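Local coordinates for amino acid ABC transporter, periplasmic amino acid-binding protein, putative (Streptococcus pneumoniae, PDB 4I62) that binds L-arginine and, as the substrate-binding protein of an amino acid ABC transporter, probably delivers it to the membrane importer, at residues A[131-136]-A[185-190]. Residues are numbered along the deposited sequence; the frame is centred on the assembly and turned at random. Where two conformers were deposited one is given.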
loop_
_atom_site.group_PDB
_atom_site.type_symbol
_atom_site.label_atom_id
_atom_site.label_comp_id
_atom_site.label_asym_id
_atom_site.label_seq_id
_atom_site.Cartn_x
_atom_site.Cartn_y
_atom_site.Cartn_z
ATOM N N LYS A 131 -7.743 -4.351 -8.887
ATOM C CA LYS A 131 -9.158 -4.170 -9.178
ATOM C C LYS A 131 -9.422 -2.731 -9.577
ATOM O O LYS A 131 -8.519 -1.880 -9.476
ATOM C CB LYS A 131 -10.022 -4.514 -7.960
ATOM C CG LYS A 131 -9.831 -5.901 -7.422
ATOM C CD LYS A 131 -10.401 -6.900 -8.368
ATOM C CE LYS A 131 -10.694 -8.184 -7.640
ATOM N NZ LYS A 131 -11.629 -9.000 -8.465
ATOM N N LEU A 132 -10.653 -2.471 -10.041
ATOM C CA LEU A 132 -11.130 -1.092 -10.221
ATOM C C LEU A 132 -12.189 -0.789 -9.211
ATOM O O LEU A 132 -13.121 -1.594 -9.004
ATOM C CB LEU A 132 -11.813 -0.841 -11.542
ATOM C CG LEU A 132 -11.033 -1.016 -12.818
ATOM C CD1 LEU A 132 -12.061 -0.644 -13.950
ATOM C CD2 LEU A 132 -9.806 -0.120 -12.884
ATOM N N ILE A 133 -12.095 0.396 -8.627
ATOM C CA ILE A 133 -13.222 0.986 -7.924
ATOM C C ILE A 133 -13.881 2.025 -8.838
ATOM O O ILE A 133 -13.198 2.781 -9.544
ATOM C CB ILE A 133 -12.801 1.556 -6.529
ATOM C CG1 ILE A 133 -14.017 2.002 -5.706
ATOM C CG2 ILE A 133 -11.762 2.640 -6.636
ATOM C CD1 ILE A 133 -13.647 2.299 -4.243
ATOM N N VAL A 134 -15.221 1.980 -8.864
ATOM C CA VAL A 134 -16.031 2.795 -9.751
ATOM C C VAL A 134 -17.264 3.285 -8.989
ATOM O O VAL A 134 -17.583 2.793 -7.909
ATOM C CB VAL A 134 -16.476 1.961 -11.005
ATOM C CG1 VAL A 134 -15.253 1.587 -11.828
ATOM C CG2 VAL A 134 -17.273 0.713 -10.617
ATOM N N LYS A 135 -17.975 4.260 -9.578
ATOM C CA LYS A 135 -19.325 4.529 -9.063
ATOM C C LYS A 135 -20.149 3.251 -9.154
ATOM O O LYS A 135 -20.007 2.479 -10.130
ATOM C CB LYS A 135 -20.002 5.640 -9.826
ATOM C CG LYS A 135 -19.458 7.030 -9.581
ATOM C CD LYS A 135 -20.505 8.031 -10.087
ATOM C CE LYS A 135 -20.262 9.456 -9.629
ATOM N NZ LYS A 135 -19.094 9.991 -10.337
ATOM N N LYS A 136 -21.056 3.028 -8.212
ATOM C CA LYS A 136 -21.744 1.743 -8.167
ATOM C C LYS A 136 -22.571 1.463 -9.411
ATOM O O LYS A 136 -22.730 0.273 -9.791
ATOM C CB LYS A 136 -22.574 1.587 -6.903
ATOM C CG LYS A 136 -23.705 2.527 -6.776
ATOM C CD LYS A 136 -24.421 2.287 -5.455
ATOM C CE LYS A 136 -25.462 3.361 -5.180
ATOM N NZ LYS A 136 -25.792 3.434 -3.727
ATOM N N THR A 185 -12.110 11.286 -4.202
ATOM C CA THR A 185 -12.898 12.490 -4.466
ATOM C C THR A 185 -13.126 12.708 -5.971
ATOM O O THR A 185 -14.250 13.034 -6.386
ATOM C CB THR A 185 -12.203 13.706 -3.843
ATOM O OG1 THR A 185 -12.111 13.499 -2.429
ATOM C CG2 THR A 185 -12.966 14.981 -4.120
ATOM N N ASP A 186 -12.114 12.484 -6.795
ATOM C CA ASP A 186 -12.270 12.654 -8.233
ATOM C C ASP A 186 -13.221 11.607 -8.818
ATOM O O ASP A 186 -13.979 11.903 -9.753
ATOM C CB ASP A 186 -10.930 12.511 -8.951
ATOM C CG ASP A 186 -10.132 13.776 -9.010
ATOM O OD1 ASP A 186 -10.527 14.782 -8.392
ATOM O OD2 ASP A 186 -9.081 13.740 -9.689
ATOM N N LEU A 187 -13.211 10.391 -8.280
ATOM C CA LEU A 187 -14.124 9.362 -8.742
ATOM C C LEU A 187 -15.565 9.717 -8.362
ATOM O O LEU A 187 -16.492 9.630 -9.191
ATOM C CB LEU A 187 -13.726 8.020 -8.149
ATOM C CG LEU A 187 -14.633 6.836 -8.509
ATOM C CD1 LEU A 187 -14.658 6.575 -10.017
ATOM C CD2 LEU A 187 -14.165 5.588 -7.774
ATOM N N LYS A 188 -15.761 10.243 -7.163
ATOM C CA LYS A 188 -17.075 10.719 -6.765
ATOM C C LYS A 188 -17.578 11.882 -7.628
ATOM O O LYS A 188 -18.757 11.939 -7.989
ATOM C CB LYS A 188 -17.026 11.153 -5.312
ATOM C CG LYS A 188 -16.976 10.012 -4.328
ATOM C CD LYS A 188 -16.561 10.482 -2.929
ATOM C CE LYS A 188 -16.628 9.379 -1.916
ATOM N NZ LYS A 188 -18.031 9.031 -1.474
ATOM N N SER A 189 -16.710 12.815 -7.985
ATOM C CA SER A 189 -17.196 13.966 -8.733
ATOM C C SER A 189 -17.390 13.628 -10.205
ATOM O O SER A 189 -17.778 14.490 -11.013
ATOM C CB SER A 189 -16.229 15.121 -8.599
ATOM O OG SER A 189 -15.055 14.798 -9.291
ATOM N N GLY A 190 -17.131 12.367 -10.544
ATOM C CA GLY A 190 -17.226 11.920 -11.912
ATOM C C GLY A 190 -16.171 12.602 -12.734
ATOM O O GLY A 190 -16.346 12.770 -13.933
#
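Lys135, at the end of strand 126-135, reaches across to the C-terminus of helix 180-188, where the chain leaves the last turn through a Schellman motif with Gly190 at positive phi. This joins a strand and a helix within one lobe of the type II periplasmic binding protein fold. The lysine chain runs extended from CB to CE and then bends at its last torsion (chi4 71°), which turns the ammonium group onto the carbonyl oxygens at the helix end. Lys135 NZ donates a hydrogen bond of 2.9 Å to Leu187 O, approaching in the carbonyl plane at a C=O...N angle of 159°. The second hydrogen bond, 3.1 Å from Lys135 NZ to Lys188 O, differs: the donor stands above the carbonyl plane, well off either lone pair. Leu187 O also accepts the backbone N-H of Gly190, so one oxygen serves both the Schellman turn and the lysine. A positive charge here should be favoured by the negative end of the helix dipole.

Beneath this polar contact, the branched end of Leu187 reaches the strand with CG anti to the backbone N (chi1 178°), and its two methyls lie side by side over the helix-facing side of the backbone from Ile133 to Lys135. Leu187 CD1 rests 4.0 Å from Val134 CA, while Leu187 CD2 meets Ile133 CG2 at 4.0 Å; the two apolar side chains cross at a slant. Leu212 of strand 212-214 touches both, and Phe205 and Val206 of helix 199-208 pack on Ile133. The CA–CB bond of Lys188 points away from the strand; its NZ forms a salt bridge with Asp211 and a hydrogen bond with Asn209. The Leu187 side chain comes nearest to the strand where Leu187 CD2 lies 3.5 Å from Ile133 O.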